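Local coordinates for CDP-glucose 4,6-dehydratase (Salmonella enterica subsp. enterica serovar Typhi, PDB 1WVG), which catalyses the NAD-dependent conversion of CDP-D-glucose to CDP-4-dehydro-6-deoxy-D-glucose and water, an early step in making the dideoxy sugar CDP-3,6-dideoxy-D-mannose for the O-antigen, at residues Ala88-Val93 with Pro100-Ser105; Ile275-Val280 with Ala287-Asp292; His333-Trp336 with Asp341-Ile344. All blocks are in the same frame, centred on the assembly; numbering follows the deposited sequence.

Contact 1. Residues Ala88-Val93 with Pro100-Ser105; sequences AAQPLV and PIKTYS. With APR (adenosine-5-diphosphoribose), chain C; CXY (cytidine-5'-diphospho-beta-D-xylose), chain D.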
loop_
_atom_site.group_PDB
_atom_site.type_symbol
_atom_site.label_atom_id
_atom_site.label_comp_id
_atom_site.label_asym_id
_atom_site.label_seq_id
_atom_site.Cartn_x
_atom_site.Cartn_y
_atom_site.Cartn_z
ATOM N N ALA A 88 -21.477 -19.179 -14.626
ATOM C CA ALA A 88 -21.987 -18.626 -15.864
ATOM C C ALA A 88 -21.400 -17.252 -16.093
ATOM O O ALA A 88 -21.414 -16.439 -15.173
ATOM C CB ALA A 88 -23.505 -18.530 -15.819
ATOM N N ALA A 89 -20.889 -16.982 -17.285
ATOM C CA ALA A 89 -20.323 -15.679 -17.584
ATOM C C ALA A 89 -19.985 -15.586 -19.077
ATOM O O ALA A 89 -19.883 -16.617 -19.763
ATOM C CB ALA A 89 -19.013 -15.508 -16.814
ATOM N N GLN A 90 -19.840 -14.316 -19.522
ATOM C CA GLN A 90 -19.362 -13.901 -20.820
ATOM C C GLN A 90 -17.876 -13.796 -20.418
ATOM O O GLN A 90 -17.480 -12.820 -19.730
ATOM C CB GLN A 90 -20.002 -12.550 -21.191
ATOM C CG GLN A 90 -19.611 -12.059 -22.603
ATOM C CD GLN A 90 -18.105 -12.068 -22.879
ATOM O OE1 GLN A 90 -17.564 -13.110 -23.208
ATOM N NE2 GLN A 90 -17.403 -10.928 -22.802
ATOM N N PRO A 91 -17.066 -14.866 -20.684
ATOM C CA PRO A 91 -15.697 -14.862 -20.188
ATOM C C PRO A 91 -14.612 -14.283 -21.094
ATOM O O PRO A 91 -13.434 -14.334 -20.742
ATOM C CB PRO A 91 -15.393 -16.342 -20.010
ATOM C CG PRO A 91 -16.076 -17.009 -21.173
ATOM C CD PRO A 91 -17.260 -16.114 -21.491
ATOM N N LEU A 92 -14.957 -13.729 -22.260
ATOM C CA LEU A 92 -13.918 -13.229 -23.158
ATOM C C LEU A 92 -13.619 -11.736 -23.216
ATOM O O LEU A 92 -14.509 -10.877 -23.254
ATOM C CB LEU A 92 -14.060 -13.847 -24.565
ATOM C CG LEU A 92 -14.586 -15.266 -24.541
ATOM C CD1 LEU A 92 -15.084 -15.591 -25.947
ATOM C CD2 LEU A 92 -13.520 -16.267 -24.139
ATOM N N VAL A 93 -12.305 -11.463 -23.285
ATOM C CA VAL A 93 -11.747 -10.117 -23.330
ATOM C C VAL A 93 -12.115 -9.247 -24.551
ATOM O O VAL A 93 -12.739 -8.190 -24.422
ATOM C CB VAL A 93 -10.228 -10.100 -23.050
ATOM C CG1 VAL A 93 -9.690 -8.680 -23.221
ATOM C CG2 VAL A 93 -9.895 -10.557 -21.624
ATOM N N PRO A 100 -19.864 -4.490 -24.168
ATOM C CA PRO A 100 -19.722 -4.074 -22.802
ATOM C C PRO A 100 -20.951 -4.324 -21.949
ATOM O O PRO A 100 -20.915 -4.859 -20.822
ATOM C CB PRO A 100 -19.453 -2.560 -22.836
ATOM C CG PRO A 100 -19.578 -2.134 -24.284
ATOM C CD PRO A 100 -19.492 -3.400 -25.114
ATOM N N ILE A 101 -22.080 -3.902 -22.479
ATOM C CA ILE A 101 -23.263 -4.091 -21.678
ATOM C C ILE A 101 -23.620 -5.538 -21.366
ATOM O O ILE A 101 -23.958 -5.889 -20.250
ATOM C CB ILE A 101 -24.401 -3.340 -22.311
ATOM C CG1 ILE A 101 -23.948 -1.876 -22.431
ATOM C CG2 ILE A 101 -25.679 -3.506 -21.485
ATOM C CD1 ILE A 101 -25.043 -0.959 -22.993
ATOM N N LYS A 102 -23.567 -6.408 -22.356
ATOM C CA LYS A 102 -23.909 -7.781 -22.087
ATOM C C LYS A 102 -22.903 -8.389 -21.106
ATOM O O LYS A 102 -23.208 -9.315 -20.322
ATOM C CB LYS A 102 -23.800 -8.536 -23.398
ATOM C CG LYS A 102 -24.437 -9.910 -23.366
ATOM C CD LYS A 102 -23.494 -11.091 -23.140
ATOM C CE LYS A 102 -24.219 -12.208 -22.377
ATOM N NZ LYS A 102 -23.489 -13.471 -22.142
ATOM N N THR A 103 -21.666 -7.900 -21.173
ATOM C CA THR A 103 -20.641 -8.438 -20.299
ATOM C C THR A 103 -20.915 -8.092 -18.835
ATOM O O THR A 103 -20.923 -8.947 -17.952
ATOM C CB THR A 103 -19.245 -7.997 -20.741
ATOM O OG1 THR A 103 -18.968 -8.487 -22.036
ATOM C CG2 THR A 103 -18.191 -8.541 -19.776
ATOM N N TYR A 104 -21.204 -6.836 -18.586
ATOM C CA TYR A 104 -21.499 -6.412 -17.246
ATOM C C TYR A 104 -22.789 -6.987 -16.686
ATOM O O TYR A 104 -22.863 -7.437 -15.518
ATOM C CB TYR A 104 -21.534 -4.884 -17.197
ATOM C CG TYR A 104 -20.167 -4.251 -17.043
ATOM C CD1 TYR A 104 -19.556 -3.641 -18.143
ATOM C CD2 TYR A 104 -19.502 -4.220 -15.806
ATOM C CE1 TYR A 104 -18.311 -3.018 -18.012
ATOM C CE2 TYR A 104 -18.263 -3.589 -15.655
ATOM C CZ TYR A 104 -17.668 -2.991 -16.769
ATOM O OH TYR A 104 -16.450 -2.359 -16.658
ATOM N N SER A 105 -23.841 -6.959 -17.508
ATOM C CA SER A 105 -25.118 -7.512 -17.042
ATOM C C SER A 105 -24.952 -8.987 -16.697
ATOM O O SER A 105 -25.408 -9.479 -15.650
ATOM C CB SER A 105 -26.286 -7.350 -18.030
ATOM O OG SER A 105 -25.949 -7.977 -19.258
HETATM N N1 APR C . -26.958 -16.933 -18.562
HETATM C C2 APR C . -26.587 -18.199 -18.255
HETATM N N3 APR C . -25.488 -18.820 -18.561
HETATM C C4 APR C . -24.640 -18.028 -19.250
HETATM C C5 APR C . -24.838 -16.735 -19.620
HETATM C C6 APR C . -26.093 -16.153 -19.265
HETATM N N6 APR C . -26.491 -14.890 -19.492
HETATM N N7 APR C . -23.729 -16.244 -20.297
HETATM C C8 APR C . -22.887 -17.266 -20.335
HETATM N N9 APR C . -23.392 -18.366 -19.715
HETATM C "C1'" APR C . -22.801 -19.683 -19.552
HETATM C "C2'" APR C . -22.576 -20.345 -20.884
HETATM O "O2'" APR C . -23.820 -20.831 -21.409
HETATM C "C3'" APR C . -21.627 -21.460 -20.438
HETATM O "O3'" APR C . -22.221 -22.590 -19.781
HETATM O "O4'" APR C . -21.514 -19.538 -19.042
HETATM C "C4'" APR C . -20.728 -20.656 -19.461
HETATM C "C5'" APR C . -19.508 -20.045 -20.083
HETATM O "O5'" APR C . -18.615 -21.131 -20.434
HETATM P PA APR C . -17.361 -20.916 -21.451
HETATM O O1A APR C . -17.608 -19.813 -22.470
HETATM O O2A APR C . -16.858 -22.313 -21.884
HETATM O O3A APR C . -16.285 -20.316 -20.468
HETATM P PB APR C . -15.410 -21.118 -19.356
HETATM O O1B APR C . -13.992 -21.135 -19.876
HETATM O O2B APR C . -16.071 -22.416 -18.930
HETATM O O5D APR C . -15.616 -20.142 -18.114
HETATM C C5D APR C . -16.311 -20.653 -16.966
HETATM O O4D APR C . -14.821 -19.551 -15.317
HETATM O O1D APR C . -12.925 -18.391 -16.046
HETATM C C1D APR C . -14.289 -18.278 -15.548
HETATM O O2D APR C . -15.267 -16.256 -16.528
HETATM C C2D APR C . -15.154 -17.688 -16.636
HETATM O O3D APR C . -17.046 -17.431 -15.209
HETATM C C3D APR C . -16.529 -18.222 -16.278
HETATM C C4D APR C . -16.181 -19.631 -15.859
HETATM O O1B CXY D . -5.941 -14.434 -20.726
HETATM P PB CXY D . -7.207 -14.523 -21.556
HETATM O O2B CXY D . -7.531 -13.267 -22.321
HETATM O "O1'" CXY D . -8.470 -14.923 -20.581
HETATM O O3A CXY D . -6.799 -15.749 -22.403
HETATM P PA CXY D . -6.422 -15.904 -23.998
HETATM O O1A CXY D . -6.200 -17.362 -24.194
HETATM O O2A CXY D . -7.481 -15.326 -24.852
HETATM O O5D CXY D . -5.104 -15.015 -24.099
HETATM C C5D CXY D . -3.887 -15.556 -23.569
HETATM C C4D CXY D . -2.730 -14.745 -24.101
HETATM O O4D CXY D . -2.362 -15.296 -25.390
HETATM C C3D CXY D . -2.941 -13.242 -24.285
HETATM O O3D CXY D . -1.761 -12.398 -24.033
HETATM C C2D CXY D . -3.344 -13.256 -25.770
HETATM O O2D CXY D . -3.117 -11.955 -26.319
HETATM C C1D CXY D . -2.346 -14.252 -26.316
HETATM N N1 CXY D . -2.713 -14.800 -27.625
HETATM C C6 CXY D . -3.889 -15.517 -27.776
HETATM C C5 CXY D . -4.252 -16.046 -28.918
HETATM C C4 CXY D . -3.459 -15.893 -30.089
HETATM N N3 CXY D . -2.273 -15.172 -29.875
HETATM C C2 CXY D . -1.852 -14.599 -28.686
HETATM N N4 CXY D . -3.732 -16.321 -31.205
HETATM O O2 CXY D . -0.803 -13.955 -28.577
HETATM C "C1'" CXY D . -8.610 -16.320 -20.383
HETATM C "C2'" CXY D . -10.093 -16.595 -20.383
HETATM C "C3'" CXY D . -10.678 -15.808 -19.227
HETATM C "C4'" CXY D . -10.040 -16.247 -17.910
HETATM C "C5'" CXY D . -8.528 -16.089 -17.994
HETATM O "O2'" CXY D . -10.721 -16.150 -21.605
HETATM O "O3'" CXY D . -12.087 -16.089 -19.124
HETATM O "O4'" CXY D . -10.575 -15.486 -16.829
HETATM O "O5'" CXY D . -8.008 -16.780 -19.134
#
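Gln90 reaches from the loop 88-93 onto the first turns of helix 100-121, where it meets Lys102 and Thr103. Its CB lies 3.7 Å from Lys102 NZ. CG, anti to the backbone N (chi1 -177°), touches both Thr103 OG1 and the aliphatic CD of Lys102. The chain then bends at chi2, and the amide turns back over its own loop. OE1 accepts from Leu92 N, a donor tilted out of the carbonyl plane. NE2 spends its two hydrogens in the amide plane, one on Leu92 O and the other on Thr103 OG1 at 3.0 Å, nearly straight at 173°. With three bonds the buried amide cannot readily rotate. Thr103 OG1 is also bonded to Gln99 O, so Gln90 joins a hydroxyl already bonded to the carbonyl just ahead of the helix. The loop's other side faces ligand: Ala89 N gives a bond to O4' of the adenosine-5-diphosphoribose, and Pro91 O takes one from O3' of the CDP-xylose at 2.7 Å. Lys102 NZ makes a weak bond to adenine N7. A loop leaving strand 83-86 to line the dinucleotide site is characteristic of the Rossmann fold in short-chain dehydrogenases/reductases.

Contact 2. Residues Ile275-Val280 with Ala287-Asp292; sequences IVDKMV and ASWLLD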
loop_
_atom_site.group_PDB
_atom_site.type_symbol
_atom_site.label_atom_id
_atom_site.label_comp_id
_atom_site.label_asym_id
_atom_site.label_seq_id
_atom_site.Cartn_x
_atom_site.Cartn_y
_atom_site.Cartn_z
ATOM N N ILE A 275 4.708 -21.548 -25.077
ATOM C CA ILE A 275 3.651 -22.519 -25.268
ATOM C C ILE A 275 3.508 -22.928 -26.717
ATOM O O ILE A 275 3.484 -24.119 -27.042
ATOM C CB ILE A 275 2.319 -22.047 -24.701
ATOM C CG1 ILE A 275 2.333 -22.317 -23.192
ATOM C CG2 ILE A 275 1.174 -22.829 -25.342
ATOM C CD1 ILE A 275 1.864 -21.109 -22.403
ATOM N N VAL A 276 3.395 -21.923 -27.583
ATOM C CA VAL A 276 3.235 -22.239 -28.977
ATOM C C VAL A 276 4.418 -23.061 -29.479
ATOM O O VAL A 276 4.235 -24.029 -30.200
ATOM C CB VAL A 276 2.971 -21.005 -29.803
ATOM C CG1 VAL A 276 4.247 -20.178 -29.835
ATOM C CG2 VAL A 276 2.626 -21.465 -31.216
ATOM N N ASP A 277 5.643 -22.705 -29.074
ATOM C CA ASP A 277 6.799 -23.465 -29.522
ATOM C C ASP A 277 6.701 -24.927 -29.101
ATOM O O ASP A 277 6.986 -25.912 -29.820
ATOM C CB ASP A 277 8.101 -22.797 -29.036
ATOM C CG ASP A 277 8.598 -21.702 -29.941
ATOM O OD1 ASP A 277 8.116 -21.451 -31.027
ATOM O OD2 ASP A 277 9.570 -21.008 -29.427
ATOM N N LYS A 278 6.270 -25.091 -27.877
ATOM C CA LYS A 278 6.157 -26.442 -27.353
ATOM C C LYS A 278 5.082 -27.279 -28.079
ATOM O O LYS A 278 5.238 -28.481 -28.426
ATOM C CB LYS A 278 5.940 -26.356 -25.843
ATOM C CG LYS A 278 6.146 -27.712 -25.172
ATOM C CD LYS A 278 7.462 -28.396 -25.539
ATOM C CE LYS A 278 8.344 -28.722 -24.338
ATOM N NZ LYS A 278 9.759 -28.369 -24.531
ATOM N N MET A 279 3.957 -26.588 -28.257
ATOM C CA MET A 279 2.799 -27.129 -28.922
ATOM C C MET A 279 3.201 -27.591 -30.342
ATOM O O MET A 279 2.906 -28.722 -30.761
ATOM C CB MET A 279 1.666 -26.071 -28.902
ATOM C CG MET A 279 0.967 -25.961 -27.532
ATOM S SD MET A 279 0.121 -27.525 -27.076
ATOM C CE MET A 279 -1.477 -27.214 -27.884
ATOM N N VAL A 280 3.928 -26.720 -31.078
ATOM C CA VAL A 280 4.426 -27.026 -32.426
ATOM C C VAL A 280 5.136 -28.377 -32.387
ATOM O O VAL A 280 4.903 -29.331 -33.144
ATOM C CB VAL A 280 5.390 -25.926 -32.909
ATOM C CG1 VAL A 280 6.403 -26.468 -33.921
ATOM C CG2 VAL A 280 4.649 -24.669 -33.421
ATOM N N ALA A 287 3.348 -28.494 -38.256
ATOM C CA ALA A 287 2.960 -27.440 -37.328
ATOM C C ALA A 287 3.872 -26.209 -37.352
ATOM O O ALA A 287 5.102 -26.327 -37.337
ATOM C CB ALA A 287 2.626 -27.960 -35.933
ATOM N N SER A 288 3.265 -25.021 -37.401
ATOM C CA SER A 288 4.008 -23.772 -37.434
ATOM C C SER A 288 3.191 -22.604 -36.918
ATOM O O SER A 288 1.971 -22.597 -36.835
ATOM C CB SER A 288 4.536 -23.473 -38.839
ATOM O OG SER A 288 5.040 -22.158 -38.905
ATOM N N TRP A 289 3.851 -21.552 -36.556
ATOM C CA TRP A 289 3.029 -20.466 -36.109
ATOM C C TRP A 289 3.465 -19.204 -36.796
ATOM O O TRP A 289 4.474 -19.135 -37.500
ATOM C CB TRP A 289 2.929 -20.323 -34.577
ATOM C CG TRP A 289 4.242 -20.089 -33.884
ATOM C CD1 TRP A 289 5.136 -21.005 -33.410
ATOM C CD2 TRP A 289 4.785 -18.813 -33.579
ATOM N NE1 TRP A 289 6.216 -20.383 -32.832
ATOM C CE2 TRP A 289 6.013 -19.032 -32.913
ATOM C CE3 TRP A 289 4.300 -17.500 -33.789
ATOM C CZ2 TRP A 289 6.794 -17.961 -32.477
ATOM C CZ3 TRP A 289 5.066 -16.436 -33.335
ATOM C CH2 TRP A 289 6.302 -16.676 -32.695
ATOM N N LEU A 290 2.710 -18.180 -36.595
ATOM C CA LEU A 290 3.133 -17.034 -37.289
ATOM C C LEU A 290 2.755 -15.784 -36.534
ATOM O O LEU A 290 1.695 -15.702 -35.922
ATOM C CB LEU A 290 2.510 -17.114 -38.702
ATOM C CG LEU A 290 2.063 -15.760 -39.218
ATOM C CD1 LEU A 290 3.179 -15.118 -40.031
ATOM C CD2 LEU A 290 0.823 -15.909 -40.075
ATOM N N LEU A 291 3.647 -14.813 -36.591
ATOM C CA LEU A 291 3.463 -13.551 -35.924
ATOM C C LEU A 291 2.541 -12.540 -36.595
ATOM O O LEU A 291 2.565 -12.248 -37.790
ATOM C CB LEU A 291 4.824 -12.908 -35.665
ATOM C CG LEU A 291 4.707 -11.572 -34.963
ATOM C CD1 LEU A 291 4.251 -11.784 -33.520
ATOM C CD2 LEU A 291 6.068 -10.890 -34.967
ATOM N N ASP A 292 1.728 -11.940 -35.772
ATOM C CA ASP A 292 0.866 -10.933 -36.260
ATOM C C ASP A 292 1.277 -9.581 -35.666
ATOM O O ASP A 292 1.526 -9.407 -34.464
ATOM C CB ASP A 292 -0.565 -11.267 -35.888
ATOM C CG ASP A 292 -1.428 -10.092 -36.215
ATOM O OD1 ASP A 292 -1.143 -9.257 -37.076
ATOM O OD2 ASP A 292 -2.498 -10.009 -35.452
#
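Trp289 and Val280, with Ala287 and Val276 behind them, hold helix 272-283 against strand 289-291. The strand pairs in parallel with strand 221-223, forming a small two-stranded sheet apart from the large parallel sheet of the Rossmann fold. Helix and strand segments run nearly antiparallel, 154° between their directions, with axes 10.1 Å apart at closest approach, and the indole fills much of the distance between them.

Three helix residues meet the indole, one over a face and two at its edge. Val276 sends both methyls at the pyrrole part: CG1 sits over one face in a CH-pi contact, 3.6 Å from the centroid of the five-membered ring, while CG2 presses on CD1 at 3.4 Å. Val276 CG1 lies between its backbone N and carbonyl carbon (chi1 70°), and this rotation turns both branches to the ring. One helical turn on, Val280 approaches along the edge, with its CG2 near the indole plane and 3.7 Å from CD1. Its other branch, CG1, reaches the loop before the strand and meets Ala287 O. Ala287 CB in turn lies 3.9 Å from Val280 O, at the last residue of 275-280. Phe215 of helix 207-216 touches both Val280 and Ala287, so this end of the contact is backed by a second helix.

On the strand side, the indole also leans on Val221 and Ile223, which puts it between the helix and the little sheet. The polar edge lies toward the surface, where Asp277 points its carboxylate at the ring nitrogen. The carboxylate and ring planes are 48° apart, yet the acceptor stays close to the indole plane: Trp289 NE1 donates to Asp277 OD1 at 2.8 Å, nearly in line with the C-O bond.

Contact 3. Residues His333-Trp336 with Asp341-Ile344; sequences HKAW and DMLI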
loop_
_atom_site.group_PDB
_atom_site.type_symbol
_atom_site.label_atom_id
_atom_site.label_comp_id
_atom_site.label_asym_id
_atom_site.label_seq_id
_atom_site.Cartn_x
_atom_site.Cartn_y
_atom_site.Cartn_z
ATOM N N HIS A 333 -6.859 -33.909 -27.932
ATOM C CA HIS A 333 -7.341 -33.379 -29.178
ATOM C C HIS A 333 -7.305 -34.390 -30.324
ATOM O O HIS A 333 -8.265 -34.546 -31.084
ATOM C CB HIS A 333 -6.631 -32.078 -29.531
ATOM C CG HIS A 333 -7.449 -31.257 -30.448
ATOM N ND1 HIS A 333 -8.588 -30.611 -29.998
ATOM C CD2 HIS A 333 -7.260 -30.979 -31.771
ATOM C CE1 HIS A 333 -9.079 -29.954 -31.057
ATOM N NE2 HIS A 333 -8.294 -30.152 -32.132
ATOM N N LYS A 334 -6.181 -35.079 -30.442
ATOM C CA LYS A 334 -5.987 -36.068 -31.476
ATOM C C LYS A 334 -6.962 -37.233 -31.332
ATOM O O LYS A 334 -7.587 -37.639 -32.310
ATOM C CB LYS A 334 -4.532 -36.503 -31.544
ATOM C CG LYS A 334 -3.646 -35.374 -32.043
ATOM C CD LYS A 334 -2.191 -35.792 -32.279
ATOM C CE LYS A 334 -1.397 -34.767 -33.096
ATOM N NZ LYS A 334 -0.074 -35.252 -33.509
ATOM N N ALA A 335 -7.104 -37.768 -30.119
ATOM C CA ALA A 335 -8.028 -38.874 -29.908
ATOM C C ALA A 335 -9.416 -38.539 -30.438
ATOM O O ALA A 335 -10.095 -39.331 -31.084
ATOM C CB ALA A 335 -8.094 -39.230 -28.437
ATOM N N TRP A 336 -9.805 -37.315 -30.142
ATOM C CA TRP A 336 -11.070 -36.798 -30.534
ATOM C C TRP A 336 -11.157 -36.856 -32.027
ATOM O O TRP A 336 -12.128 -37.310 -32.630
ATOM C CB TRP A 336 -11.119 -35.313 -30.134
ATOM C CG TRP A 336 -12.348 -34.668 -30.677
ATOM C CD1 TRP A 336 -13.615 -35.098 -30.432
ATOM C CD2 TRP A 336 -12.455 -33.547 -31.570
ATOM N NE1 TRP A 336 -14.508 -34.299 -31.087
ATOM C CE2 TRP A 336 -13.834 -33.337 -31.795
ATOM C CE3 TRP A 336 -11.533 -32.686 -32.169
ATOM C CZ2 TRP A 336 -14.311 -32.329 -32.639
ATOM C CZ3 TRP A 336 -12.000 -31.679 -32.983
ATOM C CH2 TRP A 336 -13.370 -31.497 -33.209
ATOM N N ASP A 341 -13.550 -42.387 -28.204
ATOM C CA ASP A 341 -14.633 -42.120 -27.260
ATOM C C ASP A 341 -14.174 -41.116 -26.184
ATOM O O ASP A 341 -13.542 -41.475 -25.165
ATOM C CB ASP A 341 -15.186 -43.373 -26.561
ATOM C CG ASP A 341 -16.285 -43.049 -25.566
ATOM O OD1 ASP A 341 -16.718 -41.923 -25.374
ATOM O OD2 ASP A 341 -16.748 -44.100 -24.936
ATOM N N MET A 342 -14.553 -39.853 -26.419
ATOM C CA MET A 342 -14.212 -38.730 -25.571
ATOM C C MET A 342 -14.724 -38.784 -24.143
ATOM O O MET A 342 -14.020 -38.437 -23.197
ATOM C CB MET A 342 -14.332 -37.395 -26.310
ATOM C CG MET A 342 -13.481 -37.345 -27.588
ATOM S SD MET A 342 -11.904 -38.254 -27.500
ATOM C CE MET A 342 -10.894 -36.997 -26.664
ATOM N N LEU A 343 -15.935 -39.256 -23.958
ATOM C CA LEU A 343 -16.391 -39.362 -22.604
ATOM C C LEU A 343 -15.412 -40.259 -21.892
ATOM O O LEU A 343 -14.955 -40.031 -20.787
ATOM C CB LEU A 343 -17.791 -40.002 -22.506
ATOM C CG LEU A 343 -18.235 -40.178 -21.057
ATOM C CD1 LEU A 343 -18.682 -38.826 -20.529
ATOM C CD2 LEU A 343 -19.407 -41.143 -20.974
ATOM N N ILE A 344 -15.066 -41.316 -22.576
ATOM C CA ILE A 344 -14.156 -42.228 -21.965
ATOM C C ILE A 344 -12.765 -41.622 -21.765
ATOM O O ILE A 344 -12.118 -41.781 -20.741
ATOM C CB ILE A 344 -14.208 -43.552 -22.701
ATOM C CG1 ILE A 344 -15.502 -44.228 -22.256
ATOM C CG2 ILE A 344 -12.994 -44.375 -22.314
ATOM C CD1 ILE A 344 -16.200 -43.423 -21.141
#
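Met342 carries the tight part of this contact, pushing its thioether into the end of helix 322-337 at Ala335 and Trp336. SD lies over backbone rather than ring, 3.5 Å from Trp336 CA and about as far from Trp336 N. The chain bends twice to get there, at chi2 (-34°) and again at chi3, and the bends bring SD and CE onto the backbone and CB of Trp336. CE ends among Trp336 N, Trp336 CB and Ala335 CB, the last at 4.0 Å. Nearer its root, Met342 CG comes to the indole at its edge, close to the ring plane, and touches Trp336 CD1 at 3.6 Å. The two side chains cross at about a right angle, so the methionine meets the rim of the five-membered ring and does not stack on its face.

Two consecutive helices joined by a short link pack end to start here: helix 322-337 ends, the link follows, and helix 342-355 begins with Met342 directed back at the helix just left. Trp336 is at the same time placed by neighbours on its other flanks. Its ring meets Trp202 edge to face and touches Pro47, while one of its atoms, CE3, lies over a face of the His333 imidazole, 3.8 Å above the plane.

The loose side begins one residue before Met342. Asp341 turns away from helix 322-337 and occupies the N-cap of helix 342-355, with its exposed carboxylate folded over the first turn. Its OD1 receives Leu343 N and Ile344 N, both weakly; the bond from Leu343 N is sharply bent at 121°, whereas that from Ile344 N, 3.3 Å long, is much straighter at 167°.

From the N terminus the three contacts come in series, none nested in or crossing another. Contact 1 closes the loop after strand 83-86 through the short helix 93-98 to the start of helix 100-121, and ties the loop at the C-terminal edge of the large sheet to that helix. Contact 2 returns the chain from helix 272-283 to strand 289-291 in the peripheral two-stranded sheet. Contact 3 closes the brief turn between helices 322-337 and 342-355. Contact 1 is remote, its centre 29 Å from that of contact 2. Contacts 2 and 3 approach to about 7 Å between nearest atoms without touching, and helix 322-337 joins them by also packing on Met279.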